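Local structure of ADP/ATP-dependent NAD(P)H-hydrate dehydratase (Bacillus subtilis, 3RPZ) at residues 171-185 / 188-202. The protein catalyses the ADP- or ATP-dependent dehydration of hydrated NADH and NADPH, probably returning the damaged cofactors to their usable form. Sequence-based numbering, arbitrary orientation.
With AMP (adenosine monophosphate), chain C.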
ATOM      1  N   ARG A 171      -8.591 -17.240  35.968  1.00 19.93           N
ATOM      2  CA  ARG A 171      -7.617 -17.217  34.849  1.00 18.73           C
ATOM      3  C   ARG A 171      -6.195 -17.426  35.290  1.00 19.10           C
ATOM      4  O   ARG A 171      -5.462 -18.237  34.727  1.00 18.20           O
ATOM      5  CB  ARG A 171      -7.738 -15.920  34.047  1.00 18.37           C
ATOM      6  CG  ARG A 171      -9.012 -15.829  33.220  1.00 17.64           C
ATOM      7  CD  ARG A 171      -9.310 -14.383  32.767  1.00 18.34           C
ATOM      8  NE  ARG A 171      -8.152 -13.740  32.161  1.00 17.45           N
ATOM      9  CZ  ARG A 171      -7.671 -13.931  30.951  1.00 17.45           C
ATOM     10  NH1 ARG A 171      -8.221 -14.779  30.125  1.00 17.53           N
ATOM     11  NH2 ARG A 171      -6.613 -13.244  30.581  1.00 17.07           N
ATOM     12  N   ALA A 172      -5.748 -16.643  36.270  1.00 19.00           N
ATOM     13  CA  ALA A 172      -4.356 -16.735  36.721  1.00 19.25           C
ATOM     14  C   ALA A 172      -4.042 -18.057  37.371  1.00 19.87           C
ATOM     15  O   ALA A 172      -2.981 -18.605  37.127  1.00 19.82           O
ATOM     16  CB  ALA A 172      -3.959 -15.594  37.639  1.00 21.59           C
ATOM     17  N   GLU A 173      -4.981 -18.609  38.106  1.00 20.33           N
ATOM     18  CA  GLU A 173      -4.800 -19.898  38.754  1.00 21.69           C
ATOM     19  C   GLU A 173      -4.566 -20.987  37.710  1.00 20.42           C
ATOM     20  O   GLU A 173      -3.623 -21.754  37.811  1.00 20.08           O
ATOM     21  CB  GLU A 173      -6.036 -20.218  39.607  1.00 22.99           C
ATOM     22  CG  GLU A 173      -6.237 -19.213  40.761  1.00 30.23           C
ATOM     23  CD  GLU A 173      -7.169 -17.968  40.497  1.00 35.86           C
ATOM     24  OE1 GLU A 173      -7.870 -17.656  41.528  1.00 41.28           O
ATOM     25  OE2 GLU A 173      -7.239 -17.285  39.396  1.00 29.99           O
ATOM     26  N   TYR A 174      -5.405 -21.035  36.684  1.00 19.51           N
ATOM     27  CA  TYR A 174      -5.249 -22.033  35.633  1.00 19.19           C
ATOM     28  C   TYR A 174      -3.997 -21.799  34.837  1.00 18.70           C
ATOM     29  O   TYR A 174      -3.307 -22.760  34.493  1.00 18.13           O
ATOM     30  CB  TYR A 174      -6.483 -22.131  34.719  1.00 19.92           C
ATOM     31  CG  TYR A 174      -7.640 -22.934  35.322  1.00 21.50           C
ATOM     32  CD1 TYR A 174      -7.549 -24.299  35.480  1.00 24.73           C
ATOM     33  CD2 TYR A 174      -8.829 -22.302  35.646  1.00 21.76           C
ATOM     34  CE1 TYR A 174      -8.589 -25.025  36.023  1.00 25.17           C
ATOM     35  CE2 TYR A 174      -9.890 -23.042  36.181  1.00 24.25           C
ATOM     36  CZ  TYR A 174      -9.734 -24.383  36.334  1.00 25.63           C
ATOM     37  OH  TYR A 174     -10.758 -25.143  36.870  1.00 29.29           O
ATOM     38  N   ALA A 175      -3.717 -20.541  34.472  1.00 17.80           N
ATOM     39  CA  ALA A 175      -2.548 -20.276  33.675  1.00 17.36           C
ATOM     40  C   ALA A 175      -1.274 -20.692  34.413  1.00 18.05           C
ATOM     41  O   ALA A 175      -0.384 -21.296  33.850  1.00 17.24           O
ATOM     42  CB  ALA A 175      -2.477 -18.796  33.264  1.00 16.98           C
ATOM     43  N   LYS A 176      -1.196 -20.372  35.703  1.00 18.58           N
ATOM     44  CA  LYS A 176      -0.038 -20.740  36.519  1.00 19.08           C
ATOM     45  C   LYS A 176       0.064 -22.241  36.645  1.00 18.69           C
ATOM     46  O   LYS A 176       1.163 -22.809  36.506  1.00 19.41           O
ATOM     47  CB  LYS A 176      -0.133 -20.108  37.901  1.00 20.34           C
ATOM     48  CG  LYS A 176       0.107 -18.667  37.934  1.00 25.55           C
ATOM     49  CD  LYS A 176       0.045 -18.083  39.351  1.00 32.88           C
ATOM     50  CE  LYS A 176       1.309 -18.364  40.110  1.00 36.50           C
ATOM     51  NZ  LYS A 176       1.306 -19.708  40.693  1.00 42.73           N
ATOM     52  N   GLU A 177      -1.055 -22.908  36.882  1.00 19.18           N
ATOM     53  CA  GLU A 177      -1.024 -24.366  37.070  1.00 20.83           C
ATOM     54  C   GLU A 177      -0.484 -25.058  35.800  1.00 19.97           C
ATOM     55  O   GLU A 177       0.357 -26.007  35.868  1.00 21.08           O
ATOM     56  CB  GLU A 177      -2.446 -24.843  37.365  1.00 22.29           C
ATOM     57  CG  GLU A 177      -2.720 -26.313  37.297  1.00 30.42           C
ATOM     58  CD  GLU A 177      -4.127 -26.569  37.800  1.00 40.65           C
ATOM     59  OE1 GLU A 177      -4.325 -26.508  39.035  1.00 46.45           O
ATOM     60  OE2 GLU A 177      -5.045 -26.716  36.955  1.00 47.18           O
ATOM     61  N   TRP A 178      -0.957 -24.615  34.628  1.00 18.66           N
ATOM     62  CA  TRP A 178      -0.591 -25.250  33.403  1.00 18.62           C
ATOM     63  C   TRP A 178       0.783 -24.846  32.916  1.00 18.09           C
ATOM     64  O   TRP A 178       1.485 -25.634  32.297  1.00 17.75           O
ATOM     65  CB  TRP A 178      -1.688 -25.081  32.342  1.00 17.44           C
ATOM     66  CG  TRP A 178      -2.770 -26.036  32.576  1.00 17.72           C
ATOM     67  CD1 TRP A 178      -3.869 -25.863  33.351  1.00 19.61           C
ATOM     68  CD2 TRP A 178      -2.820 -27.385  32.083  1.00 21.09           C
ATOM     69  NE1 TRP A 178      -4.635 -27.033  33.346  1.00 21.07           N
ATOM     70  CE2 TRP A 178      -4.005 -27.963  32.571  1.00 21.93           C
ATOM     71  CE3 TRP A 178      -2.011 -28.123  31.218  1.00 24.33           C
ATOM     72  CZ2 TRP A 178      -4.386 -29.269  32.254  1.00 26.22           C
ATOM     73  CZ3 TRP A 178      -2.392 -29.458  30.921  1.00 26.23           C
ATOM     74  CH2 TRP A 178      -3.575 -29.985  31.415  1.00 27.19           C
ATOM     75  N   ALA A 179       1.230 -23.625  33.202  1.00 17.91           N
ATOM     76  CA  ALA A 179       2.611 -23.261  32.911  1.00 16.14           C
ATOM     77  C   ALA A 179       3.568 -24.141  33.686  1.00 17.46           C
ATOM     78  O   ALA A 179       4.590 -24.576  33.185  1.00 17.40           O
ATOM     79  CB  ALA A 179       2.888 -21.776  33.246  1.00 17.03           C
ATOM     80  N   ALA A 180       3.246 -24.389  34.942  1.00 17.95           N
ATOM     81  CA  ALA A 180       4.024 -25.307  35.759  1.00 18.54           C
ATOM     82  C   ALA A 180       4.005 -26.759  35.249  1.00 17.70           C
ATOM     83  O   ALA A 180       5.048 -27.382  35.100  1.00 18.94           O
ATOM     84  CB  ALA A 180       3.567 -25.208  37.236  1.00 20.12           C
ATOM     85  N   GLN A 181       2.814 -27.269  34.931  1.00 18.31           N
ATOM     86  CA  GLN A 181       2.684 -28.626  34.464  1.00 19.06           C
ATOM     87  C   GLN A 181       3.379 -28.880  33.154  1.00 19.13           C
ATOM     88  O   GLN A 181       4.002 -29.910  32.971  1.00 19.83           O
ATOM     89  CB  GLN A 181       1.196 -28.997  34.344  1.00 20.50           C
ATOM     90  CG  GLN A 181       0.915 -30.439  33.910  1.00 24.40           C
ATOM     91  CD  GLN A 181      -0.586 -30.793  33.917  1.00 33.54           C
ATOM     92  OE1 GLN A 181      -1.373 -30.292  34.741  1.00 41.51           O
ATOM     93  NE2 GLN A 181      -0.975 -31.667  32.997  1.00 37.83           N
ATOM     94  N   LEU A 182       3.260 -27.945  32.225  1.00 17.80           N
ATOM     95  CA  LEU A 182       3.851 -28.083  30.898  1.00 17.63           C
ATOM     96  C   LEU A 182       5.307 -27.633  30.843  1.00 17.91           C
ATOM     97  O   LEU A 182       6.039 -27.999  29.924  1.00 18.31           O
ATOM     98  CB  LEU A 182       3.042 -27.312  29.857  1.00 17.84           C
ATOM     99  CG  LEU A 182       1.574 -27.650  29.701  1.00 16.98           C
ATOM    100  CD1 LEU A 182       0.863 -26.716  28.727  1.00 18.19           C
ATOM    101  CD2 LEU A 182       1.438 -29.066  29.202  1.00 21.24           C
ATOM    102  N   GLN A 183       5.725 -26.846  31.823  1.00 17.22           N
ATOM    103  CA  GLN A 183       7.016 -26.165  31.842  1.00 16.51           C
ATOM    104  C   GLN A 183       7.204 -25.291  30.590  1.00 16.62           C
ATOM    105  O   GLN A 183       8.248 -25.308  29.958  1.00 17.73           O
ATOM    106  CB  GLN A 183       8.167 -27.130  32.118  1.00 17.99           C
ATOM    107  CG  GLN A 183       8.185 -27.567  33.584  1.00 18.33           C
ATOM    108  CD  GLN A 183       8.492 -26.378  34.508  1.00 17.83           C
ATOM    109  OE1 GLN A 183       9.621 -25.861  34.424  1.00 19.35           O
ATOM    110  NE2 GLN A 183       7.508 -25.911  35.282  1.00 17.22           N
ATOM    111  N   THR A 184       6.167 -24.530  30.310  1.00 15.95           N
ATOM    112  CA  THR A 184       6.198 -23.508  29.273  1.00 15.58           C
ATOM    113  C   THR A 184       5.726 -22.194  29.852  1.00 15.42           C
ATOM    114  O   THR A 184       5.021 -22.138  30.874  1.00 17.53           O
ATOM    115  CB  THR A 184       5.260 -23.854  28.112  1.00 16.62           C
ATOM    116  OG1 THR A 184       3.908 -23.871  28.561  1.00 18.70           O
ATOM    117  CG2 THR A 184       5.560 -25.174  27.512  1.00 17.88           C
ATOM    118  N   VAL A 185       6.095 -21.093  29.204  1.00 15.00           N
ATOM    119  CA  VAL A 185       5.458 -19.812  29.455  1.00 15.31           C
ATOM    120  C   VAL A 185       4.037 -19.923  28.893  1.00 15.65           C
ATOM    121  O   VAL A 185       3.857 -20.476  27.787  1.00 16.04           O
ATOM    122  CB  VAL A 185       6.212 -18.644  28.800  1.00 14.98           C
ATOM    123  CG1 VAL A 185       5.542 -17.285  29.142  1.00 16.13           C
ATOM    124  CG2 VAL A 185       7.690 -18.662  29.243  1.00 17.29           C
ATOM    125  N   LEU A 188      -1.887 -16.122  28.570  1.00 15.00           N
ATOM    126  CA  LEU A 188      -3.313 -16.396  28.464  1.00 14.74           C
ATOM    127  C   LEU A 188      -4.011 -15.076  28.184  1.00 13.89           C
ATOM    128  O   LEU A 188      -4.179 -14.216  29.093  1.00 15.12           O
ATOM    129  CB  LEU A 188      -3.867 -17.052  29.724  1.00 15.11           C
ATOM    130  CG  LEU A 188      -5.375 -17.236  29.762  1.00 15.34           C
ATOM    131  CD1 LEU A 188      -5.823 -18.172  28.619  1.00 18.43           C
ATOM    132  CD2 LEU A 188      -5.862 -17.781  31.109  1.00 16.74           C
ATOM    133  N   LYS A 189      -4.440 -14.930  26.959  1.00 14.56           N
ATOM    134  CA  LYS A 189      -4.943 -13.657  26.474  1.00 14.74           C
ATOM    135  C   LYS A 189      -6.356 -13.361  26.975  1.00 16.08           C
ATOM    136  O   LYS A 189      -7.070 -14.210  27.526  1.00 16.56           O
ATOM    137  CB  LYS A 189      -4.825 -13.678  24.943  1.00 15.81           C
ATOM    138  CG  LYS A 189      -3.368 -13.501  24.545  1.00 19.58           C
ATOM    139  CD  LYS A 189      -2.722 -14.358  23.456  1.00 22.71           C
ATOM    140  CE  LYS A 189      -3.361 -14.027  22.173  1.00 17.04           C
ATOM    141  NZ  LYS A 189      -3.105 -14.966  20.984  1.00 15.05           N
ATOM    142  N   GLY A 190      -6.708 -12.088  26.766  1.00 16.86           N
ATOM    143  CA  GLY A 190      -7.939 -11.521  27.245  1.00 16.71           C
ATOM    144  C   GLY A 190      -7.703 -10.190  27.903  1.00 18.02           C
ATOM    145  O   GLY A 190      -6.570  -9.756  28.076  1.00 17.22           O
ATOM    146  N   ASN A 191      -8.761  -9.478  28.263  1.00 19.27           N
ATOM    147  CA  ASN A 191      -8.626  -8.376  29.161  1.00 20.43           C
ATOM    148  C   ASN A 191      -7.834  -8.976  30.376  1.00 20.90           C
ATOM    149  O   ASN A 191      -8.048 -10.108  30.823  1.00 22.73           O
ATOM    150  CB  ASN A 191     -10.030  -7.879  29.565  1.00 23.02           C
ATOM    151  CG  ASN A 191     -10.029  -6.828  30.632  1.00 27.22           C
ATOM    152  OD1 ASN A 191      -9.325  -5.867  30.561  1.00 31.15           O
ATOM    153  ND2 ASN A 191     -10.875  -7.030  31.656  1.00 34.83           N
ATOM    154  N   GLN A 192      -6.922  -8.202  30.862  1.00 19.00           N
ATOM    155  CA  GLN A 192      -5.964  -8.572  31.885  1.00 18.19           C
ATOM    156  C   GLN A 192      -5.281  -9.865  31.531  1.00 16.54           C
ATOM    157  O   GLN A 192      -5.434 -10.883  32.221  1.00 17.81           O
ATOM    158  CB  GLN A 192      -6.590  -8.598  33.285  1.00 19.46           C
ATOM    159  CG  GLN A 192      -7.158  -7.244  33.667  1.00 22.87           C
ATOM    160  CD  GLN A 192      -7.519  -7.139  35.128  1.00 27.56           C
ATOM    161  OE1 GLN A 192      -7.860  -8.121  35.779  1.00 33.45           O
ATOM    162  NE2 GLN A 192      -7.496  -5.941  35.628  1.00 34.14           N
ATOM    163  N   THR A 193      -4.560  -9.837  30.420  1.00 15.13           N
ATOM    164  CA  THR A 193      -3.783 -10.982  29.988  1.00 14.65           C
ATOM    165  C   THR A 193      -2.902 -11.462  31.141  1.00 15.27           C
ATOM    166  O   THR A 193      -2.253 -10.648  31.824  1.00 16.19           O
ATOM    167  CB  THR A 193      -2.945 -10.628  28.742  1.00 14.54           C
ATOM    168  OG1 THR A 193      -3.831 -10.535  27.603  1.00 15.29           O
ATOM    169  CG2 THR A 193      -1.862 -11.711  28.427  1.00 14.64           C
ATOM    170  N   VAL A 194      -2.836 -12.765  31.315  1.00 15.48           N
ATOM    171  CA  VAL A 194      -1.964 -13.385  32.324  1.00 15.40           C
ATOM    172  C   VAL A 194      -0.686 -13.857  31.671  1.00 15.93           C
ATOM    173  O   VAL A 194      -0.744 -14.499  30.592  1.00 15.78           O
ATOM    174  CB  VAL A 194      -2.612 -14.612  33.013  1.00 15.46           C
ATOM    175  CG1 VAL A 194      -1.709 -15.142  34.147  1.00 17.29           C
ATOM    176  CG2 VAL A 194      -3.970 -14.271  33.556  1.00 17.26           C
ATOM    177  N   ILE A 195       0.474 -13.481  32.201  1.00 14.91           N
ATOM    178  CA  ILE A 195       1.751 -13.998  31.735  1.00 15.35           C
ATOM    179  C   ILE A 195       2.311 -14.874  32.835  1.00 16.08           C
ATOM    180  O   ILE A 195       2.780 -14.376  33.865  1.00 16.63           O
ATOM    181  CB  ILE A 195       2.746 -12.880  31.369  1.00 14.91           C
ATOM    182  CG1 ILE A 195       2.141 -11.861  30.395  1.00 15.24           C
ATOM    183  CG2 ILE A 195       4.046 -13.513  30.758  1.00 17.28           C
ATOM    184  CD1 ILE A 195       1.400 -10.678  31.031  1.00 17.57           C
ATOM    185  N   ALA A 196       2.211 -16.191  32.656  1.00 15.80           N
ATOM    186  CA  ALA A 196       2.620 -17.179  33.634  1.00 15.35           C
ATOM    187  C   ALA A 196       3.879 -17.899  33.187  1.00 16.10           C
ATOM    188  O   ALA A 196       3.922 -18.440  32.094  1.00 16.54           O
ATOM    189  CB  ALA A 196       1.508 -18.163  33.897  1.00 16.53           C
ATOM    190  N   PHE A 197       4.909 -17.880  34.034  1.00 16.36           N
ATOM    191  CA  PHE A 197       6.200 -18.489  33.753  1.00 16.48           C
ATOM    192  C   PHE A 197       6.290 -19.840  34.474  1.00 16.61           C
ATOM    193  O   PHE A 197       5.706 -20.006  35.540  1.00 17.81           O
ATOM    194  CB  PHE A 197       7.334 -17.540  34.176  1.00 17.14           C
ATOM    195  CG  PHE A 197       7.398 -16.301  33.349  1.00 16.74           C
ATOM    196  CD1 PHE A 197       7.971 -16.319  32.109  1.00 18.78           C
ATOM    197  CD2 PHE A 197       6.793 -15.151  33.771  1.00 18.56           C
ATOM    198  CE1 PHE A 197       7.964 -15.192  31.316  1.00 17.10           C
ATOM    199  CE2 PHE A 197       6.789 -14.029  32.977  1.00 17.96           C
ATOM    200  CZ  PHE A 197       7.380 -14.030  31.767  1.00 17.51           C
ATOM    201  N   PRO A 198       7.043 -20.770  33.876  1.00 16.95           N
ATOM    202  CA  PRO A 198       7.053 -22.120  34.436  1.00 17.95           C
ATOM    203  C   PRO A 198       7.830 -22.202  35.729  1.00 18.92           C
ATOM    204  O   PRO A 198       7.755 -23.229  36.436  1.00 18.86           O
ATOM    205  CB  PRO A 198       7.667 -22.939  33.333  1.00 19.84           C
ATOM    206  CG  PRO A 198       8.447 -21.963  32.467  1.00 19.18           C
ATOM    207  CD  PRO A 198       7.708 -20.670  32.559  1.00 17.00           C
ATOM    208  N   ASP A 199       8.585 -21.150  36.109  1.00 18.43           N
ATOM    209  CA  ASP A 199       9.244 -21.080  37.388  1.00 19.33           C
ATOM    210  C   ASP A 199       8.375 -20.498  38.502  1.00 19.00           C
ATOM    211  O   ASP A 199       8.833 -20.377  39.661  1.00 20.68           O
ATOM    212  CB  ASP A 199      10.562 -20.275  37.290  1.00 19.25           C
ATOM    213  CG  ASP A 199      10.343 -18.800  36.932  1.00 24.73           C
ATOM    214  OD1 ASP A 199       9.225 -18.271  36.954  1.00 19.82           O
ATOM    215  OD2 ASP A 199      11.378 -18.164  36.656  1.00 32.15           O
ATOM    216  N   GLY A 200       7.106 -20.246  38.207  1.00 18.68           N
ATOM    217  CA  GLY A 200       6.147 -19.726  39.134  1.00 19.57           C
ATOM    218  C   GLY A 200       5.883 -18.227  39.150  1.00 20.06           C
ATOM    219  O   GLY A 200       4.909 -17.754  39.761  1.00 21.74           O
ATOM    220  N   ASP A 201       6.741 -17.467  38.475  1.00 19.49           N
ATOM    221  CA  ASP A 201       6.500 -16.030  38.372  1.00 20.06           C
ATOM    222  C   ASP A 201       5.227 -15.848  37.560  1.00 19.64           C
ATOM    223  O   ASP A 201       4.962 -16.604  36.629  1.00 20.38           O
ATOM    224  CB  ASP A 201       7.651 -15.316  37.676  1.00 20.30           C
ATOM    225  CG  ASP A 201       8.863 -15.097  38.529  1.00 24.41           C
ATOM    226  OD1 ASP A 201       8.871 -15.529  39.686  1.00 28.42           O
ATOM    227  OD2 ASP A 201       9.807 -14.486  37.927  1.00 26.85           O
ATOM    228  N   CYS A 202       4.419 -14.851  37.892  1.00 18.50           N
ATOM    229  CA  CYS A 202       3.230 -14.561  37.127  1.00 18.92           C
ATOM    230  C   CYS A 202       2.891 -13.092  37.253  1.00 18.32           C
ATOM    231  O   CYS A 202       3.076 -12.474  38.315  1.00 19.72           O
ATOM    232  CB  CYS A 202       2.115 -15.425  37.625  1.00 22.10           C
ATOM    233  SG  CYS A 202       0.606 -15.488  36.683  1.00 24.16           S
TER
HETATM  234  P   AMP C 278      -6.410 -13.411  19.352  1.00 14.61           P
HETATM  235  O1P AMP C 278      -6.393 -12.584  18.017  1.00 17.93           O
HETATM  236  O2P AMP C 278      -7.807 -13.835  19.581  1.00 18.62           O
HETATM  237  O3P AMP C 278      -5.357 -14.493  19.215  1.00 13.16           O
HETATM  238  O5' AMP C 278      -5.766 -12.434  20.332  1.00 14.46           O
HETATM  239  C5' AMP C 278      -6.513 -11.232  20.764  1.00 14.29           C
HETATM  240  C4' AMP C 278      -5.565 -10.248  21.356  1.00 13.48           C
HETATM  241  O4' AMP C 278      -6.275  -9.003  21.661  1.00 14.37           O
HETATM  242  C3' AMP C 278      -4.897 -10.678  22.643  1.00 13.02           C
HETATM  243  O3' AMP C 278      -3.677  -9.980  22.795  1.00 14.92           O
HETATM  244  C2' AMP C 278      -5.967 -10.181  23.629  1.00 13.79           C
HETATM  245  O2' AMP C 278      -5.506 -10.131  24.994  1.00 14.89           O
HETATM  246  C1' AMP C 278      -6.267  -8.807  23.076  1.00 15.11           C
HETATM  247  N9  AMP C 278      -7.629  -8.361  23.395  1.00 13.26           N
HETATM  248  C8  AMP C 278      -8.759  -8.725  22.776  1.00 14.68           C
HETATM  249  N7  AMP C 278      -9.860  -8.133  23.344  1.00 16.16           N
HETATM  250  C5  AMP C 278      -9.348  -7.365  24.326  1.00 15.52           C
HETATM  251  C6  AMP C 278      -9.958  -6.488  25.355  1.00 15.66           C
HETATM  252  N6  AMP C 278     -11.297  -6.345  25.380  1.00 17.01           N
HETATM  253  N1  AMP C 278      -9.106  -5.907  26.196  1.00 16.23           N
HETATM  254  C2  AMP C 278      -7.775  -6.061  26.160  1.00 16.52           C
HETATM  255  N3  AMP C 278      -7.136  -6.872  25.261  1.00 15.25           N
HETATM  256  C4  AMP C 278      -7.931  -7.486  24.435  1.00 13.80           C
HETATM  257  O   HOH W   1      -6.888 -12.046  34.214  1.00 21.38           O
HETATM  258  O   HOH W   2       3.518 -21.355  37.118  1.00 28.89           O
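R171, in the first turn of helix 171-182, reaches into the hairpin loop that joins strands 185-188 and 194-196. Its CB touches both L188 CD2 and V194 CG2, and a bend at chi3 (49°) turns the guanidinium into the loop. NE reaches Q192 O through a bridging water. NH1 donates to K189 O at 2.9 Å, and Q168 also pairs with it. NH2 gives a nearly straight bond (167°) to Q192 O at 3.1 Å, plus weak ones to L188 O and K189 O; Q192 O and K189 O lie in the guanidinium plane, while L188 CD2 lies over one face, offset toward its rim. A175 CB packs on V194 CG1 (3.8 Å) and A179 CB on A196 CB (3.9 Å), small side chains consistent with the 8.0 Å closest approach of the helix and strand axes. At the Schellman motif that ends the helix, Q183, its C-prime residue, donates from NE2 to both A180 O and P198 O, fixing its amide. On the far side of the R171-bound loop, G190 N holds the AMP ribose O2' and K189 NZ the phosphate O3P. The guanidinium thus binds three loop carbonyls, and its charge probably steadies the turn beside the nucleotide, consistent with a second-shell role at the AMP site.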